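Local structure of fructuronate-tagaturonate epimerase UxaE from Cohnella laeviribosi in complex with 1 glycerol (6IL9) at residues W372-L386 and E460-Y472. The protein probably interconverts fructuronate and tagaturonate by epimerisation, using a TIM-barrel fold that carries a bound zinc ion. Residues are numbered along the deposited sequence; the frame is centred on the assembly and turned at random.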
ATOM      1  N   TRP A 372       2.197  -6.676   8.323  1.00 16.65           N
ATOM      2  CA  TRP A 372       3.346  -6.941   9.179  1.00 15.21           C
ATOM      3  C   TRP A 372       2.896  -7.266  10.603  1.00 15.19           C
ATOM      4  O   TRP A 372       3.438  -8.175  11.241  1.00 15.86           O
ATOM      5  CB  TRP A 372       4.285  -5.725   9.130  1.00 16.75           C
ATOM      6  CG  TRP A 372       4.989  -5.334  10.397  1.00 15.34           C
ATOM      7  CD1 TRP A 372       4.659  -4.302  11.244  1.00 15.08           C
ATOM      8  CD2 TRP A 372       6.179  -5.922  10.932  1.00 17.06           C
ATOM      9  NE1 TRP A 372       5.554  -4.236  12.285  1.00 15.32           N
ATOM     10  CE2 TRP A 372       6.506  -5.212  12.109  1.00 17.07           C
ATOM     11  CE3 TRP A 372       7.005  -6.976  10.527  1.00 17.98           C
ATOM     12  CZ2 TRP A 372       7.621  -5.535  12.896  1.00 18.17           C
ATOM     13  CZ3 TRP A 372       8.114  -7.288  11.301  1.00 20.88           C
ATOM     14  CH2 TRP A 372       8.404  -6.575  12.478  1.00 21.74           C
ATOM     15  N   LEU A 373       1.881  -6.563  11.113  1.00 14.53           N
ATOM     16  CA  LEU A 373       1.441  -6.869  12.469  1.00 13.44           C
ATOM     17  C   LEU A 373       0.821  -8.260  12.563  1.00 17.00           C
ATOM     18  O   LEU A 373       0.907  -8.900  13.616  1.00 17.54           O
ATOM     19  CB  LEU A 373       0.450  -5.811  12.972  1.00 15.28           C
ATOM     20  CG  LEU A 373       1.021  -4.434  13.304  1.00 14.63           C
ATOM     21  CD1 LEU A 373      -0.084  -3.521  13.850  1.00 15.63           C
ATOM     22  CD2 LEU A 373       2.184  -4.505  14.306  1.00 16.58           C
ATOM     23  N   GLU A 374       0.197  -8.756  11.488  1.00 15.87           N
ATOM     24  CA  GLU A 374      -0.290 -10.134  11.532  1.00 15.90           C
ATOM     25  C   GLU A 374       0.856 -11.133  11.582  1.00 15.81           C
ATOM     26  O   GLU A 374       0.718 -12.199  12.189  1.00 15.94           O
ATOM     27  CB  GLU A 374      -1.179 -10.435  10.333  1.00 15.60           C
ATOM     28  CG  GLU A 374      -2.541  -9.759  10.406  1.00 17.18           C
ATOM     29  CD  GLU A 374      -3.319 -10.093  11.667  1.00 19.00           C
ATOM     30  OE1 GLU A 374      -3.285 -11.262  12.130  1.00 20.17           O
ATOM     31  OE2 GLU A 374      -3.985  -9.172  12.197  1.00 20.82           O
ATOM     32  N   ALA A 375       1.986 -10.809  10.954  1.00 15.25           N
ATOM     33  CA  ALA A 375       3.161 -11.672  11.074  1.00 15.08           C
ATOM     34  C   ALA A 375       3.709 -11.638  12.496  1.00 16.89           C
ATOM     35  O   ALA A 375       4.076 -12.682  13.060  1.00 16.30           O
ATOM     36  CB  ALA A 375       4.229 -11.243  10.062  1.00 16.69           C
ATOM     37  N   VAL A 376       3.752 -10.446  13.097  1.00 15.38           N
ATOM     38  CA  VAL A 376       4.169 -10.327  14.492  1.00 15.36           C
ATOM     39  C   VAL A 376       3.245 -11.135  15.394  1.00 16.87           C
ATOM     40  O   VAL A 376       3.699 -11.812  16.328  1.00 16.93           O
ATOM     41  CB  VAL A 376       4.216  -8.845  14.913  1.00 15.00           C
ATOM     42  CG1 VAL A 376       4.440  -8.734  16.433  1.00 16.20           C
ATOM     43  CG2 VAL A 376       5.317  -8.107  14.166  1.00 17.17           C
ATOM     44  N   ARG A 377       1.936 -11.089  15.123  1.00 16.80           N
ATOM     45  CA  ARG A 377       0.989 -11.871  15.910  1.00 17.28           C
ATOM     46  C   ARG A 377       1.299 -13.365  15.826  1.00 17.35           C
ATOM     47  O   ARG A 377       1.208 -14.080  16.829  1.00 19.71           O
ATOM     48  CB  ARG A 377      -0.436 -11.589  15.439  1.00 17.43           C
ATOM     49  CG  ARG A 377      -1.497 -12.094  16.387  1.00 16.64           C
ATOM     50  CD  ARG A 377      -2.825 -12.272  15.666  1.00 20.55           C
ATOM     51  NE  ARG A 377      -3.368 -11.049  15.066  1.00 19.41           N
ATOM     52  CZ  ARG A 377      -4.034 -10.106  15.734  1.00 21.09           C
ATOM     53  NH1 ARG A 377      -4.209 -10.210  17.045  1.00 21.43           N
ATOM     54  NH2 ARG A 377      -4.512  -9.049  15.093  1.00 18.87           N
ATOM     55  N   ILE A 378       1.679 -13.855  14.644  1.00 15.77           N
ATOM     56  CA  ILE A 378       2.073 -15.260  14.535  1.00 16.39           C
ATOM     57  C   ILE A 378       3.283 -15.546  15.420  1.00 18.23           C
ATOM     58  O   ILE A 378       3.366 -16.607  16.056  1.00 20.19           O
ATOM     59  CB  ILE A 378       2.358 -15.627  13.067  1.00 16.26           C
ATOM     60  CG1 ILE A 378       1.071 -15.596  12.245  1.00 16.97           C
ATOM     61  CG2 ILE A 378       3.050 -17.009  12.984  1.00 16.42           C
ATOM     62  CD1 ILE A 378       0.012 -16.550  12.696  1.00 22.74           C
ATOM     63  N   VAL A 379       4.249 -14.624  15.456  1.00 18.49           N
ATOM     64  CA  VAL A 379       5.425 -14.814  16.305  1.00 18.43           C
ATOM     65  C   VAL A 379       5.016 -14.844  17.774  1.00 22.18           C
ATOM     66  O   VAL A 379       5.473 -15.694  18.550  1.00 20.98           O
ATOM     67  CB  VAL A 379       6.481 -13.725  16.030  1.00 18.13           C
ATOM     68  CG1 VAL A 379       7.639 -13.827  17.029  1.00 19.83           C
ATOM     69  CG2 VAL A 379       7.005 -13.837  14.609  1.00 17.87           C
ATOM     70  N   ALA A 380       4.139 -13.922  18.183  1.00 18.46           N
ATOM     71  CA  ALA A 380       3.662 -13.950  19.564  1.00 18.89           C
ATOM     72  C   ALA A 380       3.014 -15.291  19.906  1.00 23.39           C
ATOM     73  O   ALA A 380       3.172 -15.797  21.025  1.00 23.10           O
ATOM     74  CB  ALA A 380       2.679 -12.808  19.816  1.00 20.33           C
ATOM     75  N   LYS A 381       2.295 -15.890  18.949  1.00 18.12           N
ATOM     76  CA  LYS A 381       1.575 -17.138  19.204  1.00 21.51           C
ATOM     77  C   LYS A 381       2.479 -18.365  19.178  1.00 25.24           C
ATOM     78  O   LYS A 381       2.224 -19.329  19.908  1.00 24.18           O
ATOM     79  CB  LYS A 381       0.463 -17.333  18.169  1.00 19.64           C
ATOM     80  CG  LYS A 381      -0.721 -16.397  18.341  1.00 19.43           C
ATOM     81  CD  LYS A 381      -1.748 -16.593  17.241  1.00 22.98           C
ATOM     82  CE  LYS A 381      -2.903 -15.612  17.385  1.00 28.87           C
ATOM     83  NZ  LYS A 381      -3.844 -16.024  18.453  1.00 38.21           N
ATOM     84  N   THR A 382       3.511 -18.369  18.335  1.00 21.41           N
ATOM     85  CA  THR A 382       4.268 -19.585  18.061  1.00 22.79           C
ATOM     86  C   THR A 382       5.734 -19.511  18.454  1.00 24.08           C
ATOM     87  O   THR A 382       6.389 -20.560  18.532  1.00 25.66           O
ATOM     88  CB  THR A 382       4.190 -19.938  16.567  1.00 22.92           C
ATOM     89  OG1 THR A 382       4.878 -18.933  15.815  1.00 22.57           O
ATOM     90  CG2 THR A 382       2.749 -20.012  16.111  1.00 24.22           C
ATOM     91  N   ASN A 383       6.264 -18.322  18.716  1.00 20.34           N
ATOM     92  CA  ASN A 383       7.669 -18.148  19.085  1.00 22.40           C
ATOM     93  C   ASN A 383       7.749 -17.067  20.153  1.00 21.54           C
ATOM     94  O   ASN A 383       8.348 -16.007  19.945  1.00 19.08           O
ATOM     95  CB  ASN A 383       8.514 -17.795  17.858  1.00 21.49           C
ATOM     96  CG  ASN A 383      10.011 -17.947  18.108  1.00 23.38           C
ATOM     97  OD1 ASN A 383      10.802 -18.003  17.173  1.00 24.47           O
ATOM     98  ND2 ASN A 383      10.404 -17.995  19.365  1.00 20.21           N
ATOM     99  N   PRO A 384       7.158 -17.316  21.329  1.00 23.18           N
ATOM    100  CA  PRO A 384       7.064 -16.246  22.342  1.00 24.48           C
ATOM    101  C   PRO A 384       8.406 -15.683  22.765  1.00 22.73           C
ATOM    102  O   PRO A 384       8.504 -14.478  23.038  1.00 21.05           O
ATOM    103  CB  PRO A 384       6.340 -16.930  23.514  1.00 25.71           C
ATOM    104  CG  PRO A 384       6.520 -18.404  23.289  1.00 26.55           C
ATOM    105  CD  PRO A 384       6.569 -18.583  21.798  1.00 23.66           C
ATOM    106  N   GLY A 385       9.453 -16.514  22.819  1.00 22.07           N
ATOM    107  CA  GLY A 385      10.767 -15.997  23.160  1.00 24.09           C
ATOM    108  C   GLY A 385      11.247 -14.941  22.185  1.00 24.93           C
ATOM    109  O   GLY A 385      11.858 -13.942  22.586  1.00 21.74           O
ATOM    110  N   LEU A 386      10.983 -15.149  20.891  1.00 22.12           N
ATOM    111  CA  LEU A 386      11.349 -14.148  19.893  1.00 19.69           C
ATOM    112  C   LEU A 386      10.474 -12.910  20.025  1.00 19.29           C
ATOM    113  O   LEU A 386      10.974 -11.783  19.938  1.00 20.02           O
ATOM    114  CB  LEU A 386      11.239 -14.734  18.479  1.00 18.72           C
ATOM    115  CG  LEU A 386      11.534 -13.768  17.328  1.00 19.26           C
ATOM    116  CD1 LEU A 386      12.947 -13.201  17.432  1.00 20.89           C
ATOM    117  CD2 LEU A 386      11.325 -14.447  15.965  1.00 17.04           C
ATOM    118  N   GLU A 460      15.556 -15.282  12.291  1.00 22.29           N
ATOM    119  CA  GLU A 460      14.643 -16.130  13.040  1.00 19.61           C
ATOM    120  C   GLU A 460      13.191 -15.755  12.772  1.00 20.82           C
ATOM    121  O   GLU A 460      12.326 -16.632  12.739  1.00 18.23           O
ATOM    122  CB  GLU A 460      14.942 -16.060  14.538  1.00 23.24           C
ATOM    123  CG  GLU A 460      14.134 -17.065  15.326  1.00 23.20           C
ATOM    124  CD  GLU A 460      14.416 -17.042  16.826  1.00 27.25           C
ATOM    125  OE1 GLU A 460      15.215 -16.197  17.289  1.00 28.27           O
ATOM    126  OE2 GLU A 460      13.816 -17.876  17.534  1.00 27.78           O
ATOM    127  N   PHE A 461      12.909 -14.462  12.576  1.00 18.41           N
ATOM    128  CA  PHE A 461      11.550 -14.041  12.237  1.00 19.43           C
ATOM    129  C   PHE A 461      11.059 -14.730  10.966  1.00 18.95           C
ATOM    130  O   PHE A 461       9.958 -15.297  10.931  1.00 19.47           O
ATOM    131  CB  PHE A 461      11.514 -12.516  12.080  1.00 20.83           C
ATOM    132  CG  PHE A 461      10.161 -11.965  11.689  1.00 18.54           C
ATOM    133  CD1 PHE A 461       9.210 -11.661  12.654  1.00 20.07           C
ATOM    134  CD2 PHE A 461       9.859 -11.717  10.364  1.00 21.55           C
ATOM    135  CE1 PHE A 461       7.971 -11.145  12.292  1.00 19.57           C
ATOM    136  CE2 PHE A 461       8.630 -11.193  10.005  1.00 20.98           C
ATOM    137  CZ  PHE A 461       7.689 -10.910  10.976  1.00 19.84           C
ATOM    138  N   PHE A 462      11.860 -14.680   9.901  1.00 20.05           N
ATOM    139  CA  PHE A 462      11.413 -15.290   8.655  1.00 21.33           C
ATOM    140  C   PHE A 462      11.382 -16.807   8.767  1.00 21.49           C
ATOM    141  O   PHE A 462      10.544 -17.457   8.137  1.00 19.93           O
ATOM    142  CB  PHE A 462      12.297 -14.823   7.494  1.00 18.91           C
ATOM    143  CG  PHE A 462      11.881 -13.488   6.949  1.00 19.74           C
ATOM    144  CD1 PHE A 462      10.764 -13.382   6.137  1.00 23.34           C
ATOM    145  CD2 PHE A 462      12.563 -12.338   7.299  1.00 21.94           C
ATOM    146  CE1 PHE A 462      10.349 -12.143   5.648  1.00 22.22           C
ATOM    147  CE2 PHE A 462      12.159 -11.099   6.818  1.00 20.31           C
ATOM    148  CZ  PHE A 462      11.048 -11.004   5.993  1.00 20.78           C
ATOM    149  N   ARG A 463      12.253 -17.383   9.597  1.00 21.45           N
ATOM    150  CA  ARG A 463      12.211 -18.823   9.812  1.00 21.97           C
ATOM    151  C   ARG A 463      10.890 -19.243  10.452  1.00 24.27           C
ATOM    152  O   ARG A 463      10.261 -20.213  10.010  1.00 22.11           O
ATOM    153  CB  ARG A 463      13.407 -19.244  10.670  1.00 24.86           C
ATOM    154  CG  ARG A 463      13.867 -20.673  10.496  1.00 36.04           C
ATOM    155  CD  ARG A 463      15.382 -20.774  10.714  1.00 35.63           C
ATOM    156  NE  ARG A 463      15.808 -20.148  11.968  1.00 38.55           N
ATOM    157  CZ  ARG A 463      16.772 -19.232  12.073  1.00 35.71           C
ATOM    158  NH1 ARG A 463      17.436 -18.825  10.999  1.00 39.45           N
ATOM    159  NH2 ARG A 463      17.084 -18.729  13.261  1.00 36.44           N
ATOM    160  N   THR A 464      10.429 -18.515  11.481  1.00 20.36           N
ATOM    161  CA  THR A 464       9.150 -18.912  12.066  1.00 21.01           C
ATOM    162  C   THR A 464       7.995 -18.635  11.117  1.00 19.39           C
ATOM    163  O   THR A 464       7.037 -19.408  11.085  1.00 19.98           O
ATOM    164  CB  THR A 464       8.884 -18.241  13.419  1.00 25.54           C
ATOM    165  OG1 THR A 464       8.227 -16.987  13.232  1.00 37.79           O
ATOM    166  CG2 THR A 464      10.149 -18.056  14.214  1.00 16.51           C
ATOM    167  N   LEU A 465       8.068 -17.567  10.319  1.00 18.43           N
ATOM    168  CA  LEU A 465       6.948 -17.290   9.421  1.00 18.61           C
ATOM    169  C   LEU A 465       6.871 -18.317   8.297  1.00 21.74           C
ATOM    170  O   LEU A 465       5.771 -18.654   7.842  1.00 21.99           O
ATOM    171  CB  LEU A 465       7.039 -15.869   8.868  1.00 20.02           C
ATOM    172  CG  LEU A 465       6.210 -14.815   9.627  1.00 19.72           C
ATOM    173  CD1 LEU A 465       4.718 -15.020   9.383  1.00 19.18           C
ATOM    174  CD2 LEU A 465       6.501 -14.900  11.122  1.00 18.39           C
ATOM    175  N   SER A 466       8.014 -18.847   7.860  1.00 22.60           N
ATOM    176  CA  SER A 466       7.989 -19.934   6.887  1.00 21.86           C
ATOM    177  C   SER A 466       7.430 -21.215   7.506  1.00 22.53           C
ATOM    178  O   SER A 466       6.607 -21.902   6.891  1.00 21.99           O
ATOM    179  CB  SER A 466       9.393 -20.162   6.331  1.00 20.86           C
ATOM    180  OG  SER A 466       9.396 -21.223   5.395  1.00 24.04           O
ATOM    181  N   GLU A 467       7.855 -21.543   8.733  1.00 20.19           N
ATOM    182  CA  GLU A 467       7.314 -22.714   9.414  1.00 23.26           C
ATOM    183  C   GLU A 467       5.814 -22.586   9.639  1.00 22.20           C
ATOM    184  O   GLU A 467       5.106 -23.597   9.666  1.00 24.86           O
ATOM    185  CB  GLU A 467       8.035 -22.925  10.752  1.00 22.73           C
ATOM    186  CG  GLU A 467       9.498 -23.309  10.612  1.00 26.38           C
ATOM    187  CD  GLU A 467      10.315 -23.056  11.878  1.00 35.18           C
ATOM    188  OE1 GLU A 467      11.547 -23.279  11.839  1.00 40.42           O
ATOM    189  OE2 GLU A 467       9.737 -22.631  12.909  1.00 38.18           O
ATOM    190  N   ARG A 468       5.311 -21.365   9.801  1.00 19.18           N
ATOM    191  CA  ARG A 468       3.900 -21.122  10.092  1.00 19.89           C
ATOM    192  C   ARG A 468       3.198 -20.458   8.910  1.00 21.85           C
ATOM    193  O   ARG A 468       2.290 -19.644   9.080  1.00 20.65           O
ATOM    194  CB  ARG A 468       3.740 -20.264  11.346  1.00 19.45           C
ATOM    195  CG  ARG A 468       4.659 -20.634  12.506  1.00 24.94           C
ATOM    196  CD  ARG A 468       4.538 -22.084  12.894  1.00 31.06           C
ATOM    197  NE  ARG A 468       3.223 -22.383  13.436  1.00 35.37           N
ATOM    198  CZ  ARG A 468       3.008 -23.219  14.447  1.00 36.26           C
ATOM    199  NH1 ARG A 468       4.031 -23.828  15.032  1.00 42.27           N
ATOM    200  NH2 ARG A 468       1.771 -23.440  14.875  1.00 39.94           N
ATOM    201  N   GLU A 469       3.620 -20.818   7.699  1.00 22.33           N
ATOM    202  CA  GLU A 469       3.059 -20.225   6.488  1.00 23.10           C
ATOM    203  C   GLU A 469       1.541 -20.386   6.426  1.00 23.71           C
ATOM    204  O   GLU A 469       0.823 -19.443   6.057  1.00 22.85           O
ATOM    205  CB  GLU A 469       3.732 -20.860   5.269  1.00 23.68           C
ATOM    206  CG  GLU A 469       3.139 -20.501   3.925  1.00 25.84           C
ATOM    207  CD  GLU A 469       3.954 -21.092   2.781  1.00 30.68           C
ATOM    208  OE1 GLU A 469       3.358 -21.721   1.875  1.00 28.17           O
ATOM    209  OE2 GLU A 469       5.200 -20.924   2.803  1.00 31.41           O
ATOM    210  N   GLU A 470       1.029 -21.568   6.785  1.00 22.59           N
ATOM    211  CA  GLU A 470      -0.413 -21.772   6.718  1.00 22.94           C
ATOM    212  C   GLU A 470      -1.136 -20.931   7.763  1.00 23.66           C
ATOM    213  O   GLU A 470      -2.209 -20.384   7.488  1.00 24.37           O
ATOM    214  CB  GLU A 470      -0.757 -23.251   6.892  1.00 28.78           C
ATOM    215  CG  GLU A 470      -1.012 -23.971   5.580  1.00 35.89           C
ATOM    216  CD  GLU A 470      -1.554 -25.378   5.785  1.00 46.85           C
ATOM    217  OE1 GLU A 470      -2.011 -25.981   4.790  1.00 54.39           O
ATOM    218  OE2 GLU A 470      -1.523 -25.877   6.936  1.00 48.65           O
ATOM    219  N   ASP A 471      -0.557 -20.804   8.962  1.00 21.73           N
ATOM    220  CA  ASP A 471      -1.164 -19.959   9.988  1.00 23.81           C
ATOM    221  C   ASP A 471      -1.185 -18.502   9.556  1.00 20.38           C
ATOM    222  O   ASP A 471      -2.174 -17.803   9.786  1.00 21.03           O
ATOM    223  CB  ASP A 471      -0.411 -20.078  11.318  1.00 22.89           C
ATOM    224  CG  ASP A 471      -0.628 -21.411  12.012  1.00 30.70           C
ATOM    225  OD1 ASP A 471      -1.474 -22.212  11.566  1.00 33.52           O
ATOM    226  OD2 ASP A 471       0.056 -21.651  13.029  1.00 34.65           O
ATOM    227  N   TYR A 472      -0.085 -18.020   8.964  1.00 20.16           N
ATOM    228  CA  TYR A 472      -0.026 -16.623   8.540  1.00 20.48           C
ATOM    229  C   TYR A 472      -1.070 -16.339   7.468  1.00 21.11           C
ATOM    230  O   TYR A 472      -1.762 -15.310   7.510  1.00 20.06           O
ATOM    231  CB  TYR A 472       1.387 -16.287   8.031  1.00 18.84           C
ATOM    232  CG  TYR A 472       1.596 -14.823   7.615  1.00 19.58           C
ATOM    233  CD1 TYR A 472       1.161 -13.774   8.424  1.00 18.33           C
ATOM    234  CD2 TYR A 472       2.245 -14.502   6.426  1.00 21.36           C
ATOM    235  CE1 TYR A 472       1.359 -12.450   8.048  1.00 16.72           C
ATOM    236  CE2 TYR A 472       2.447 -13.173   6.043  1.00 18.78           C
ATOM    237  CZ  TYR A 472       2.008 -12.151   6.870  1.00 17.18           C
ATOM    238  OH  TYR A 472       2.193 -10.820   6.526  1.00 18.31           O
TER
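Phe461 enters helix 369-382 as a knob into a hole, its ring set among Trp372, Ala375, Val376 and Val379, and illustrates how the axes of 372-382 and 460-467, which cross at 84°, interlock through apolar side chains. The contact joins the helix after strand 363-367, last of the eight barrel strands, to the C-terminal helices 458-467 and 469-487. With its CG anti to the backbone N (chi1 178°), Phe461 reaches across until Phe461 CZ lies 3.6 Å from Ala375 CB; the Trp372 ring meets it obliquely, while Met390 of helix 384-402 touches both side chains. Beside it, Leu465 CD2 packs 3.7 Å from Val379 CG2, and Tyr472 brings CE1 to 3.4 Å from Ala375 N, its hydroxyl bonding to the carbonyl of Asn371.

At the C-terminal end of helix 369-382, Ile378 CG2 rests 3.7 Å from Arg468 CB, and the Thr382 methyl lies over one guanidinium face. Arg468 NE and NH2 both grip Asp471 OD2 in the guanidinium plane. A serine here would probably leave the Asp471 carboxylate without its charged mate and remove the flat group against which Thr382 packs. Cohesion across the helices is thus apolar; the salt bridge stays within 460-472.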